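Local coordinates for putative cell adhesion protein (Bacteroides uniformis, PDB 4K4K), which is a putative component of the fimbrium tip, probably contributing to the surface filaments that mediate cell adhesion and biofilm formation, at residues L15-G20 / V133-T138; G39-N44 / V87-Y92; G52-T57 / E71-Y76. All blocks are in the same frame, centred on the assembly; numbering follows the deposited sequence.

Interaction 1. Residues L15-G20 / V133-T138; sequences LEATSG and VAFVFT
Ala17 and Thr18 pair in parallel with Val133 and Ala134, a short two-residue strand pairing in the N-terminal half of this fimbrillin-like beta fold. Three backbone bonds define the register: Val133 N gives to Glu16 O, Thr18 N to Val133 O at 3.0 Å, and Phe135 N to Thr18 O at 2.8 Å. The tight part lies on the face of Ala17 and Val133. There Leu15 CD1 presses on Val133 CG2 at 3.5 Å, closer than usual for two carbons, the side chains crossing obliquely. Val133 CG1, set opposite its backbone N (chi1 174°), rests over the outer part of one face of the Phe135 ring, while Ala17 CB meets that ring in its plane at CE2, 3.9 Å away. Phe86 and Ile40 close over this apolar group. The other face is looser and more open to solvent: Thr18 OG1 lies 3.6 Å from Ala134 CA, and poorly ordered Gly20 reaches exposed Val136 through its carbonyl. Past Thr18 no further direct backbone bond joins the two segments. Ser19 OG turns to Glu63 O and Trp32 NE1, and a water bridges onward, donating to Ser19 O at 3.2 Å and accepting from Phe137 N at 3.0 Å.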
ATOM      1  N   LEU A  15      -8.128 -23.818   7.419  1.00 18.19           N
ATOM      2  CA  LEU A  15      -7.225 -22.747   7.819  1.00 18.04           C
ATOM      3  C   LEU A  15      -7.974 -21.731   8.712  1.00 21.41           C
ATOM      4  O   LEU A  15      -9.106 -21.336   8.394  1.00 20.38           O
ATOM      5  CB  LEU A  15      -6.720 -22.039   6.548  1.00 16.84           C
ATOM      6  CG  LEU A  15      -5.948 -20.722   6.762  1.00 20.70           C
ATOM      7  CD1 LEU A  15      -4.598 -20.985   7.453  1.00 19.91           C
ATOM      8  CD2 LEU A  15      -5.735 -20.026   5.423  1.00 21.00           C
ATOM      9  N   GLU A  16      -7.342 -21.294   9.810  1.00 19.27           N
ATOM     10  CA  GLU A  16      -7.915 -20.257  10.671  1.00 19.54           C
ATOM     11  C   GLU A  16      -7.017 -19.026  10.499  1.00 23.70           C
ATOM     12  O   GLU A  16      -5.972 -18.914  11.158  1.00 20.92           O
ATOM     13  CB  GLU A  16      -8.011 -20.703  12.133  1.00 21.69           C
ATOM     14  CG  GLU A  16      -8.957 -21.881  12.345  1.00 26.07           C
ATOM     15  CD  GLU A  16      -9.027 -22.437  13.757  1.00 54.77           C
ATOM     16  OE1 GLU A  16      -8.494 -21.799  14.694  1.00 47.82           O
ATOM     17  OE2 GLU A  16      -9.628 -23.525  13.921  1.00 52.77           O
ATOM     18  N   ALA A  17      -7.406 -18.136   9.590  1.00 20.06           N
ATOM     19  CA  ALA A  17      -6.597 -16.981   9.230  1.00 20.55           C
ATOM     20  C   ALA A  17      -6.976 -15.732   9.972  1.00 25.97           C
ATOM     21  O   ALA A  17      -8.154 -15.393  10.050  1.00 26.79           O
ATOM     22  CB  ALA A  17      -6.700 -16.716   7.726  1.00 20.71           C
ATOM     23  N   THR A  18      -5.947 -14.998  10.441  1.00 22.38           N
ATOM     24  CA  THR A  18      -6.066 -13.675  11.079  1.00 23.86           C
ATOM     25  C   THR A  18      -4.946 -12.763  10.558  1.00 30.15           C
ATOM     26  O   THR A  18      -3.998 -13.247   9.949  1.00 25.29           O
ATOM     27  CB  THR A  18      -5.993 -13.768  12.606  1.00 32.95           C
ATOM     28  OG1 THR A  18      -4.738 -14.374  12.969  1.00 31.38           O
ATOM     29  CG2 THR A  18      -7.167 -14.529  13.215  1.00 32.77           C
ATOM     30  N   SER A  19      -5.066 -11.444  10.778  1.00 33.51           N
ATOM     31  CA  SER A  19      -4.033 -10.486  10.393  1.00 36.78           C
ATOM     32  C   SER A  19      -3.148 -10.084  11.611  1.00 47.52           C
ATOM     33  O   SER A  19      -2.358  -9.126  11.523  1.00 49.82           O
ATOM     34  CB  SER A  19      -4.660  -9.241   9.784  1.00 40.73           C
ATOM     35  OG  SER A  19      -5.453  -8.583  10.755  1.00 48.85           O
ATOM     36  N   GLY A  20      -3.301 -10.809  12.713  1.00 45.13           N
ATOM     37  CA  GLY A  20      -2.571 -10.574  13.955  1.00 88.00           C
ATOM     38  C   GLY A  20      -1.086 -10.858  13.854  1.00121.59           C
ATOM     39  O   GLY A  20      -0.298  -9.959  13.550  1.00 84.79           O
ATOM     40  N   VAL A 133      -3.072 -19.298  11.465  1.00 20.27           N
ATOM     41  CA  VAL A 133      -2.024 -18.564  10.751  1.00 19.00           C
ATOM     42  C   VAL A 133      -2.302 -17.083  10.937  1.00 22.48           C
ATOM     43  O   VAL A 133      -3.370 -16.597  10.530  1.00 21.90           O
ATOM     44  CB  VAL A 133      -1.919 -18.946   9.241  1.00 21.72           C
ATOM     45  CG1 VAL A 133      -0.910 -18.061   8.506  1.00 21.85           C
ATOM     46  CG2 VAL A 133      -1.578 -20.429   9.053  1.00 21.90           C
ATOM     47  N   ALA A 134      -1.335 -16.361  11.524  1.00 20.53           N
ATOM     48  CA  ALA A 134      -1.448 -14.922  11.712  1.00 21.40           C
ATOM     49  C   ALA A 134      -0.608 -14.248  10.640  1.00 26.96           C
ATOM     50  O   ALA A 134       0.620 -14.376  10.653  1.00 27.94           O
ATOM     51  CB  ALA A 134      -0.979 -14.539  13.108  1.00 24.47           C
ATOM     52  N   PHE A 135      -1.271 -13.653   9.640  1.00 20.79           N
ATOM     53  CA  PHE A 135      -0.585 -12.976   8.551  1.00 20.31           C
ATOM     54  C   PHE A 135      -0.167 -11.567   8.978  1.00 25.98           C
ATOM     55  O   PHE A 135      -0.990 -10.806   9.476  1.00 28.62           O
ATOM     56  CB  PHE A 135      -1.474 -12.915   7.295  1.00 20.70           C
ATOM     57  CG  PHE A 135      -1.717 -14.268   6.656  1.00 21.06           C
ATOM     58  CD1 PHE A 135      -0.724 -14.891   5.898  1.00 23.71           C
ATOM     59  CD2 PHE A 135      -2.936 -14.914   6.800  1.00 24.71           C
ATOM     60  CE1 PHE A 135      -0.966 -16.120   5.262  1.00 24.12           C
ATOM     61  CE2 PHE A 135      -3.161 -16.174   6.203  1.00 27.70           C
ATOM     62  CZ  PHE A 135      -2.180 -16.748   5.408  1.00 23.63           C
ATOM     63  N   VAL A 136       1.091 -11.220   8.778  1.00 19.11           N
ATOM     64  CA  VAL A 136       1.582  -9.879   9.096  1.00 19.10           C
ATOM     65  C   VAL A 136       1.858  -9.207   7.760  1.00 21.95           C
ATOM     66  O   VAL A 136       2.782  -9.598   7.056  1.00 21.27           O
ATOM     67  CB  VAL A 136       2.824  -9.926  10.021  1.00 24.75           C
ATOM     68  CG1 VAL A 136       3.397  -8.527  10.252  1.00 25.69           C
ATOM     69  CG2 VAL A 136       2.489 -10.604  11.351  1.00 25.46           C
ATOM     70  N   PHE A 137       1.038  -8.237   7.398  1.00 18.16           N
ATOM     71  CA  PHE A 137       1.154  -7.559   6.108  1.00 18.26           C
ATOM     72  C   PHE A 137       2.075  -6.360   6.167  1.00 23.33           C
ATOM     73  O   PHE A 137       2.069  -5.611   7.153  1.00 24.59           O
ATOM     74  CB  PHE A 137      -0.227  -7.099   5.628  1.00 19.10           C
ATOM     75  CG  PHE A 137      -1.105  -8.216   5.096  1.00 17.96           C
ATOM     76  CD1 PHE A 137      -1.053  -8.580   3.760  1.00 19.50           C
ATOM     77  CD2 PHE A 137      -1.972  -8.908   5.940  1.00 20.26           C
ATOM     78  CE1 PHE A 137      -1.874  -9.607   3.265  1.00 20.18           C
ATOM     79  CE2 PHE A 137      -2.769  -9.959   5.457  1.00 21.63           C
ATOM     80  CZ  PHE A 137      -2.716 -10.300   4.118  1.00 19.28           C
ATOM     81  N   THR A 138       2.858  -6.159   5.101  1.00 18.87           N
ATOM     82  CA  THR A 138       3.702  -4.957   4.941  1.00 19.63           C
ATOM     83  C   THR A 138       3.365  -4.316   3.610  1.00 21.43           C
ATOM     84  O   THR A 138       3.031  -5.017   2.641  1.00 18.73           O
ATOM     85  CB  THR A 138       5.213  -5.263   5.026  1.00 27.60           C
ATOM     86  OG1 THR A 138       5.525  -6.203   4.015  1.00 30.29           O
ATOM     87  CG2 THR A 138       5.658  -5.811   6.399  1.00 24.52           C
TER
HETATM   88  O   HOH W   1      -1.041  -7.293   9.318  1.00 29.48           O

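Interaction 2. Residues G39-N44 / V87-Y92; sequences GIYMLN and VAYYPY
Antiparallel strand pairing within the N-terminal half of the fimbrillin-like fold joins 39-44 to 87-90, their short axes 4.8 Å apart and their directions 166° from each other. Gly39 with Tyr89 and Tyr41 with Val87 are hydrogen-bonded pairs; each makes two N-H to O bonds, the straightest from Tyr41 N to Val87 O at 3.0 Å (173° at the hydrogen). Between them Ile40 and Ala88 form a non-hydrogen-bonded pair, with CG1 of the isoleucine 4.2 Å from CB of the alanine. On the opposite face, Tyr89 holds CG between its backbone N and carbonyl carbon (chi1 73°), which swings the ring over Gly39: CE1 lies 3.6 Å from Gly39 CA, where a beta carbon would collide with the ring. Tyr92 brings the edge of its ring to the same CA, at 3.8 Å from CD1. Val87 CG2 fits against Tyr41 CB at 3.8 Å, and Leu43 crosses the valine at about a right angle. The Tyr89 hydroxyl bonds to Asn53 OD1 and Arg93 N; an alanine here would probably open a gap above Gly39 and deprive both of that partner. Strand 47-57 flanks 39-44 on its other edge, as strand 118-126 does 87-90, leaving this pair in the interior of the sheet.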
ATOM      1  N   GLY A  39      -5.852 -12.552  -0.937  1.00 13.95           N
ATOM      2  CA  GLY A  39      -5.665 -13.805  -1.662  1.00 13.27           C
ATOM      3  C   GLY A  39      -4.668 -14.636  -0.872  1.00 15.92           C
ATOM      4  O   GLY A  39      -3.609 -14.126  -0.512  1.00 15.97           O
ATOM      5  N   ILE A  40      -4.998 -15.885  -0.559  1.00 14.00           N
ATOM      6  CA  ILE A  40      -4.100 -16.773   0.204  1.00 12.69           C
ATOM      7  C   ILE A  40      -3.691 -17.928  -0.657  1.00 14.86           C
ATOM      8  O   ILE A  40      -4.523 -18.482  -1.412  1.00 15.20           O
ATOM      9  CB  ILE A  40      -4.787 -17.288   1.516  1.00 14.23           C
ATOM     10  CG1 ILE A  40      -5.338 -16.101   2.376  1.00 14.92           C
ATOM     11  CG2 ILE A  40      -3.839 -18.196   2.348  1.00 14.71           C
ATOM     12  CD1 ILE A  40      -6.004 -16.499   3.748  1.00 18.12           C
ATOM     13  N   TYR A  41      -2.435 -18.356  -0.472  1.00 13.18           N
ATOM     14  CA  TYR A  41      -1.893 -19.576  -1.081  1.00 13.01           C
ATOM     15  C   TYR A  41      -1.380 -20.481   0.001  1.00 15.11           C
ATOM     16  O   TYR A  41      -0.675 -20.014   0.915  1.00 14.56           O
ATOM     17  CB  TYR A  41      -0.714 -19.280  -2.028  1.00 13.81           C
ATOM     18  CG  TYR A  41      -1.067 -18.505  -3.276  1.00 15.06           C
ATOM     19  CD1 TYR A  41      -1.415 -17.156  -3.206  1.00 15.11           C
ATOM     20  CD2 TYR A  41      -0.906 -19.072  -4.538  1.00 16.60           C
ATOM     21  CE1 TYR A  41      -1.719 -16.424  -4.356  1.00 15.97           C
ATOM     22  CE2 TYR A  41      -1.162 -18.339  -5.703  1.00 17.78           C
ATOM     23  CZ  TYR A  41      -1.565 -17.012  -5.607  1.00 19.51           C
ATOM     24  OH  TYR A  41      -1.816 -16.304  -6.751  1.00 18.82           O
HETATM   25  N   MSE A  42      -1.685 -21.776  -0.132  1.00 11.97           N
HETATM   26  CA  MSE A  42      -1.077 -22.809   0.707  1.00 11.61           C
HETATM   27  C   MSE A  42      -0.023 -23.475  -0.171  1.00 15.94           C
HETATM   28  O   MSE A  42      -0.349 -23.927  -1.269  1.00 15.52           O
HETATM   29  CB  MSE A  42      -2.107 -23.823   1.228  1.00 12.05           C
HETATM   30  CG  MSE A  42      -1.446 -24.950   1.999  1.00 14.14           C
HETATM   31 SE   MSE A  42      -2.798 -26.053   2.925  0.75 15.22          SE
HETATM   32  CE  MSE A  42      -3.487 -26.921   1.446  1.00 14.99           C
ATOM     33  N   LEU A  43       1.217 -23.523   0.297  1.00 13.26           N
ATOM     34  CA  LEU A  43       2.356 -24.002  -0.488  1.00 13.37           C
ATOM     35  C   LEU A  43       2.978 -25.251   0.072  1.00 17.83           C
ATOM     36  O   LEU A  43       3.138 -25.378   1.286  1.00 15.54           O
ATOM     37  CB  LEU A  43       3.459 -22.931  -0.581  1.00 13.26           C
ATOM     38  CG  LEU A  43       3.029 -21.534  -1.068  1.00 15.84           C
ATOM     39  CD1 LEU A  43       4.193 -20.538  -0.941  1.00 17.32           C
ATOM     40  CD2 LEU A  43       2.522 -21.605  -2.546  1.00 17.51           C
ATOM     41  N   ASN A  44       3.428 -26.119  -0.832  1.00 15.99           N
ATOM     42  CA  ASN A  44       4.230 -27.294  -0.509  1.00 16.91           C
ATOM     43  C   ASN A  44       5.545 -27.002  -1.211  1.00 19.58           C
ATOM     44  O   ASN A  44       5.656 -27.226  -2.414  1.00 19.22           O
ATOM     45  CB  ASN A  44       3.567 -28.576  -0.971  1.00 19.93           C
ATOM     46  CG  ASN A  44       4.249 -29.802  -0.392  1.00 34.80           C
ATOM     47  OD1 ASN A  44       5.142 -29.698   0.453  1.00 25.28           O
ATOM     48  ND2 ASN A  44       3.802 -30.980  -0.776  1.00 31.14           N
ATOM     49  N   VAL A  87       1.221 -17.912   2.265  1.00 13.38           N
ATOM     50  CA  VAL A  87       1.519 -16.541   1.855  1.00 13.26           C
ATOM     51  C   VAL A  87       0.193 -15.877   1.505  1.00 16.25           C
ATOM     52  O   VAL A  87      -0.778 -16.570   1.193  1.00 14.86           O
ATOM     53  CB  VAL A  87       2.547 -16.420   0.687  1.00 17.65           C
ATOM     54  CG1 VAL A  87       3.909 -16.971   1.084  1.00 18.74           C
ATOM     55  CG2 VAL A  87       2.028 -17.096  -0.593  1.00 16.35           C
ATOM     56  N   ALA A  88       0.161 -14.536   1.518  1.00 13.88           N
ATOM     57  CA  ALA A  88      -1.050 -13.787   1.170  1.00 12.40           C
ATOM     58  C   ALA A  88      -0.692 -12.431   0.643  1.00 15.01           C
ATOM     59  O   ALA A  88       0.420 -11.940   0.860  1.00 14.49           O
ATOM     60  CB  ALA A  88      -1.981 -13.649   2.390  1.00 14.27           C
ATOM     61  N   TYR A  89      -1.661 -11.792  -0.017  1.00 12.51           N
ATOM     62  CA  TYR A  89      -1.469 -10.437  -0.509  1.00 12.43           C
ATOM     63  C   TYR A  89      -2.795  -9.693  -0.439  1.00 17.69           C
ATOM     64  O   TYR A  89      -3.868 -10.296  -0.359  1.00 16.68           O
ATOM     65  CB  TYR A  89      -0.889 -10.409  -1.964  1.00 12.38           C
ATOM     66  CG  TYR A  89      -1.936 -10.806  -2.985  1.00 11.38           C
ATOM     67  CD1 TYR A  89      -2.281 -12.144  -3.174  1.00 13.51           C
ATOM     68  CD2 TYR A  89      -2.668  -9.836  -3.685  1.00 11.97           C
ATOM     69  CE1 TYR A  89      -3.304 -12.508  -4.054  1.00 14.67           C
ATOM     70  CE2 TYR A  89      -3.705 -10.192  -4.550  1.00 13.18           C
ATOM     71  CZ  TYR A  89      -4.043 -11.525  -4.705  1.00 17.62           C
ATOM     72  OH  TYR A  89      -5.064 -11.866  -5.565  1.00 15.25           O
ATOM     73  N   TYR A  90      -2.705  -8.374  -0.483  1.00 13.31           N
ATOM     74  CA  TYR A  90      -3.850  -7.466  -0.486  1.00 13.51           C
ATOM     75  C   TYR A  90      -3.556  -6.384  -1.531  1.00 15.11           C
ATOM     76  O   TYR A  90      -2.416  -5.939  -1.590  1.00 15.85           O
ATOM     77  CB  TYR A  90      -4.012  -6.839   0.937  1.00 15.24           C
ATOM     78  CG  TYR A  90      -4.981  -5.678   0.967  1.00 17.97           C
ATOM     79  CD1 TYR A  90      -6.350  -5.890   1.137  1.00 19.67           C
ATOM     80  CD2 TYR A  90      -4.550  -4.374   0.695  1.00 20.39           C
ATOM     81  CE1 TYR A  90      -7.267  -4.832   1.055  1.00 20.51           C
ATOM     82  CE2 TYR A  90      -5.453  -3.300   0.671  1.00 21.41           C
ATOM     83  CZ  TYR A  90      -6.809  -3.538   0.853  1.00 29.11           C
ATOM     84  OH  TYR A  90      -7.715  -2.509   0.789  1.00 30.04           O
ATOM     85  N   PRO A  91      -4.543  -5.870  -2.281  1.00 15.19           N
ATOM     86  CA  PRO A  91      -5.952  -6.302  -2.327  1.00 15.94           C
ATOM     87  C   PRO A  91      -6.148  -7.445  -3.295  1.00 18.77           C
ATOM     88  O   PRO A  91      -5.543  -7.485  -4.382  1.00 17.01           O
ATOM     89  CB  PRO A  91      -6.684  -5.028  -2.775  1.00 17.92           C
ATOM     90  CG  PRO A  91      -5.680  -4.373  -3.716  1.00 21.48           C
ATOM     91  CD  PRO A  91      -4.294  -4.724  -3.183  1.00 16.92           C
ATOM     92  N   TYR A  92      -6.982  -8.398  -2.894  1.00 17.19           N
ATOM     93  CA  TYR A  92      -7.303  -9.555  -3.723  1.00 16.35           C
ATOM     94  C   TYR A  92      -7.723  -9.145  -5.136  1.00 19.30           C
ATOM     95  O   TYR A  92      -8.462  -8.165  -5.309  1.00 19.21           O
ATOM     96  CB  TYR A  92      -8.465 -10.323  -3.067  1.00 16.68           C
ATOM     97  CG  TYR A  92      -9.042 -11.418  -3.931  1.00 16.46           C
ATOM     98  CD1 TYR A  92      -8.424 -12.664  -4.018  1.00 16.63           C
ATOM     99  CD2 TYR A  92     -10.196 -11.202  -4.690  1.00 18.51           C
ATOM    100  CE1 TYR A  92      -8.965 -13.687  -4.797  1.00 17.78           C
ATOM    101  CE2 TYR A  92     -10.729 -12.207  -5.491  1.00 20.07           C
ATOM    102  CZ  TYR A  92     -10.121 -13.452  -5.531  1.00 22.46           C
ATOM    103  OH  TYR A  92     -10.665 -14.448  -6.305  1.00 22.69           O
TER

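Interaction 3. Residues G52-T57 / E71-Y76; sequences GNRKYT and EGQTIY
Gln73 reaches Lys55 through its side-chain amide: Lys55 N donates to OE1 at 3.1 Å, in the carbonyl plane and on a lone pair, with 167° at the hydrogen. A water donates to the same OE1 and to Asn53 O, so the amide oxygen receives two donors. Further along, Ile75 N donates to Tyr56 OH at 3.0 Å, nearly straight at 170°. Arg54 lies between these points. Its CG, opposite the carbonyl carbon, lies against Ile75 CG1 at 3.6 Å; the bend at chi2 (-84°) then turns CD and the guanidinium edge to the backbone of 73-74. There NH1 makes a weak bond to Gln73 O at 3.4 Å and stands 2.9 Å from Thr74 O. Arg54 and Gln73 each have a second conformer, so their side-chain contacts hold for the one described. In the next shell, Asn51 O accepts from Arg54 NE. Asn53 and Arg54 together face Ile40 in a G1 beta bulge, and Asn53 ND2 bonds to Arg93 O. Ile40 and Met42 pack on Ile75 from strand 37-44. A segment without regular strand structure is thus fastened to 54-56 largely by side-chain-to-backbone bonds, and the positive guanidinium near two carbonyl oxygens probably adds electrostatic attraction.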
ATOM      1  N   GLY A  52      -4.615 -21.826  -6.177  1.00 20.81           N
ATOM      2  CA  GLY A  52      -3.959 -20.727  -5.463  1.00 19.03           C
ATOM      3  C   GLY A  52      -4.893 -19.541  -5.371  1.00 18.84           C
ATOM      4  O   GLY A  52      -6.032 -19.598  -5.858  1.00 17.71           O
ATOM      5  N   ASN A  53      -4.407 -18.425  -4.784  1.00 14.31           N
ATOM      6  CA  ASN A  53      -5.162 -17.171  -4.775  1.00 13.52           C
ATOM      7  C   ASN A  53      -6.605 -17.355  -4.264  1.00 15.06           C
ATOM      8  O   ASN A  53      -7.583 -16.920  -4.906  1.00 15.09           O
ATOM      9  CB  ASN A  53      -5.180 -16.566  -6.210  1.00 14.40           C
ATOM     10  CG  ASN A  53      -5.708 -15.155  -6.235  1.00 18.57           C
ATOM     11  OD1 ASN A  53      -5.571 -14.397  -5.267  1.00 16.16           O
ATOM     12  ND2 ASN A  53      -6.349 -14.770  -7.343  1.00 17.57           N
ATOM     13  N   ARG A  54      -6.723 -18.022  -3.101  1.00 13.59           N
ATOM     14  CA  ARG A  54      -8.011 -18.290  -2.465  0.60 14.65           C
ATOM     15  C   ARG A  54      -8.547 -16.999  -1.841  1.00 16.95           C
ATOM     16  O   ARG A  54      -7.839 -16.361  -1.068  1.00 15.78           O
ATOM     17  CB  ARG A  54      -7.847 -19.394  -1.406  0.60 15.39           C
ATOM     18  CG  ARG A  54      -7.284 -20.706  -1.949  0.60 18.91           C
ATOM     19  CD  ARG A  54      -8.359 -21.597  -2.546  0.60 26.93           C
ATOM     20  NE  ARG A  54      -7.832 -22.897  -2.957  0.60 37.25           N
ATOM     21  CZ  ARG A  54      -8.120 -24.054  -2.369  0.60 46.37           C
ATOM     22  NH1 ARG A  54      -8.941 -24.092  -1.327  0.60 26.46           N
ATOM     23  NH2 ARG A  54      -7.603 -25.182  -2.828  0.60 40.14           N
ATOM     24  N   LYS A  55      -9.785 -16.613  -2.166  1.00 15.30           N
ATOM     25  CA  LYS A  55     -10.355 -15.370  -1.652  1.00 15.07           C
ATOM     26  C   LYS A  55     -10.817 -15.495  -0.209  1.00 17.88           C
ATOM     27  O   LYS A  55     -11.652 -16.335   0.096  1.00 17.32           O
ATOM     28  CB  LYS A  55     -11.532 -14.922  -2.537  1.00 15.43           C
ATOM     29  CG  LYS A  55     -12.090 -13.553  -2.151  1.00 20.08           C
ATOM     30  CD  LYS A  55     -13.362 -13.220  -2.943  1.00 23.03           C
ATOM     31  CE  LYS A  55     -13.781 -11.793  -2.744  1.00 30.20           C
ATOM     32  NZ  LYS A  55     -14.960 -11.473  -3.594  1.00 33.22           N
ATOM     33  N   TYR A  56     -10.277 -14.632   0.655  1.00 15.74           N
ATOM     34  CA  TYR A  56     -10.647 -14.534   2.073  1.00 15.44           C
ATOM     35  C   TYR A  56     -11.024 -13.096   2.358  1.00 18.70           C
ATOM     36  O   TYR A  56     -10.341 -12.181   1.881  1.00 18.87           O
ATOM     37  CB  TYR A  56      -9.485 -14.980   2.965  1.00 15.18           C
ATOM     38  CG  TYR A  56      -9.428 -16.474   3.191  1.00 15.71           C
ATOM     39  CD1 TYR A  56      -9.126 -17.350   2.147  1.00 16.17           C
ATOM     40  CD2 TYR A  56      -9.602 -17.010   4.464  1.00 17.65           C
ATOM     41  CE1 TYR A  56      -9.098 -18.731   2.350  1.00 15.72           C
ATOM     42  CE2 TYR A  56      -9.543 -18.384   4.685  1.00 19.12           C
ATOM     43  CZ  TYR A  56      -9.262 -19.238   3.632  1.00 18.82           C
ATOM     44  OH  TYR A  56      -9.267 -20.594   3.862  1.00 18.82           O
ATOM     45  N   THR A  57     -12.084 -12.875   3.139  1.00 16.85           N
ATOM     46  CA  THR A  57     -12.500 -11.505   3.443  1.00 19.12           C
ATOM     47  C   THR A  57     -12.570 -11.280   4.924  1.00 27.24           C
ATOM     48  O   THR A  57     -12.705 -12.226   5.684  1.00 26.52           O
ATOM     49  CB  THR A  57     -13.873 -11.154   2.815  1.00 29.11           C
ATOM     50  OG1 THR A  57     -14.899 -11.944   3.427  1.00 28.17           O
ATOM     51  CG2 THR A  57     -13.890 -11.303   1.314  1.00 27.09           C
ATOM     52  N   GLU A  71     -17.205 -18.473  -0.264  1.00 22.85           N
ATOM     53  CA  GLU A  71     -17.755 -19.809  -0.477  1.00 23.46           C
ATOM     54  C   GLU A  71     -17.021 -20.576  -1.572  1.00 24.76           C
ATOM     55  O   GLU A  71     -16.733 -20.005  -2.619  1.00 26.43           O
ATOM     56  CB  GLU A  71     -19.243 -19.739  -0.789  1.00 26.45           C
ATOM     57  CG  GLU A  71     -19.890 -21.058  -0.420  1.00 37.01           C
ATOM     58  CD  GLU A  71     -21.379 -21.143  -0.642  1.00 50.76           C
ATOM     59  OE1 GLU A  71     -22.008 -20.122  -1.005  1.00 36.36           O
ATOM     60  OE2 GLU A  71     -21.912 -22.259  -0.465  1.00 37.55           O
ATOM     61  N   GLY A  72     -16.674 -21.831  -1.271  1.00 21.38           N
ATOM     62  CA  GLY A  72     -15.926 -22.720  -2.148  1.00 19.62           C
ATOM     63  C   GLY A  72     -14.429 -22.445  -2.223  1.00 22.33           C
ATOM     64  O   GLY A  72     -13.730 -23.082  -3.023  1.00 23.93           O
ATOM     65  N   GLN A  73     -13.909 -21.493  -1.398  1.00 18.05           N
ATOM     66  CA  GLN A  73     -12.499 -21.061  -1.390  0.50 16.78           C
ATOM     67  C   GLN A  73     -11.724 -21.580  -0.168  1.00 19.42           C
ATOM     68  O   GLN A  73     -10.528 -21.329  -0.061  1.00 19.17           O
ATOM     69  CB  GLN A  73     -12.427 -19.516  -1.411  0.50 17.83           C
ATOM     70  CG  GLN A  73     -13.053 -18.849  -2.655  0.50 24.99           C
ATOM     71  CD  GLN A  73     -12.247 -19.089  -3.910  0.50 28.20           C
ATOM     72  OE1 GLN A  73     -11.103 -18.646  -4.038  0.50 16.90           O
ATOM     73  NE2 GLN A  73     -12.812 -19.830  -4.848  0.50 21.38           N
ATOM     74  N   THR A  74     -12.411 -22.254   0.772  1.00 17.28           N
ATOM     75  CA  THR A  74     -11.785 -22.718   2.016  1.00 16.80           C
ATOM     76  C   THR A  74     -10.542 -23.590   1.749  1.00 18.92           C
ATOM     77  O   THR A  74     -10.572 -24.559   0.965  1.00 18.76           O
ATOM     78  CB  THR A  74     -12.799 -23.473   2.912  1.00 20.43           C
ATOM     79  OG1 THR A  74     -13.922 -22.651   3.160  1.00 21.35           O
ATOM     80  CG2 THR A  74     -12.207 -23.850   4.261  1.00 20.20           C
ATOM     81  N   ILE A  75      -9.449 -23.227   2.422  1.00 16.12           N
ATOM     82  CA  ILE A  75      -8.215 -23.996   2.400  1.00 15.12           C
ATOM     83  C   ILE A  75      -8.270 -24.989   3.548  1.00 15.89           C
ATOM     84  O   ILE A  75      -8.505 -24.579   4.702  1.00 15.44           O
ATOM     85  CB  ILE A  75      -6.972 -23.088   2.508  1.00 16.56           C
ATOM     86  CG1 ILE A  75      -6.784 -22.232   1.237  1.00 15.95           C
ATOM     87  CG2 ILE A  75      -5.704 -23.959   2.783  1.00 17.89           C
ATOM     88  CD1 ILE A  75      -5.804 -21.030   1.478  1.00 15.57           C
ATOM     89  N   TYR A  76      -8.043 -26.265   3.241  1.00 15.93           N
ATOM     90  CA  TYR A  76      -7.991 -27.329   4.260  1.00 15.66           C
ATOM     91  C   TYR A  76      -6.604 -27.868   4.376  1.00 19.15           C
ATOM     92  O   TYR A  76      -5.940 -28.093   3.361  1.00 18.43           O
ATOM     93  CB  TYR A  76      -8.941 -28.492   3.922  1.00 17.25           C
ATOM     94  CG  TYR A  76     -10.391 -28.085   3.961  1.00 19.47           C
ATOM     95  CD1 TYR A  76     -11.103 -28.073   5.162  1.00 21.20           C
ATOM     96  CD2 TYR A  76     -11.047 -27.670   2.806  1.00 20.87           C
ATOM     97  CE1 TYR A  76     -12.441 -27.665   5.207  1.00 22.16           C
ATOM     98  CE2 TYR A  76     -12.374 -27.251   2.840  1.00 22.12           C
ATOM     99  CZ  TYR A  76     -13.075 -27.273   4.038  1.00 28.11           C
ATOM    100  OH  TYR A  76     -14.383 -26.852   4.041  1.00 32.12           O
TER
HETATM  101  O   HOH W   2      -9.953 -17.012  -6.274  1.00 32.52           O

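Overall arrangement
All three contacts lie on the same side of the chain's centre, in the N-terminal half of the fold. The centres of interactions 1 and 2 are about 10 Å apart. Those of interactions 1 and 3 are about 14 Å apart, and those of interactions 2 and 3 about 9 Å. Along the chain they are nested: interaction 3 falls within the loop closed by interaction 2, itself enclosed by interaction 1. Strand 37-44 is central, neighbouring both 47-57 and 84-90. Leu15 N probably bonds to Ile75 O, connecting interactions 1 and 3, and Ile40 O probably accepts from Arg54 N, connecting 2 and 3. Leu15, Phe135, Tyr56 and Ile75 all pack on Ile40, so early and late segments of this half meet at one strand.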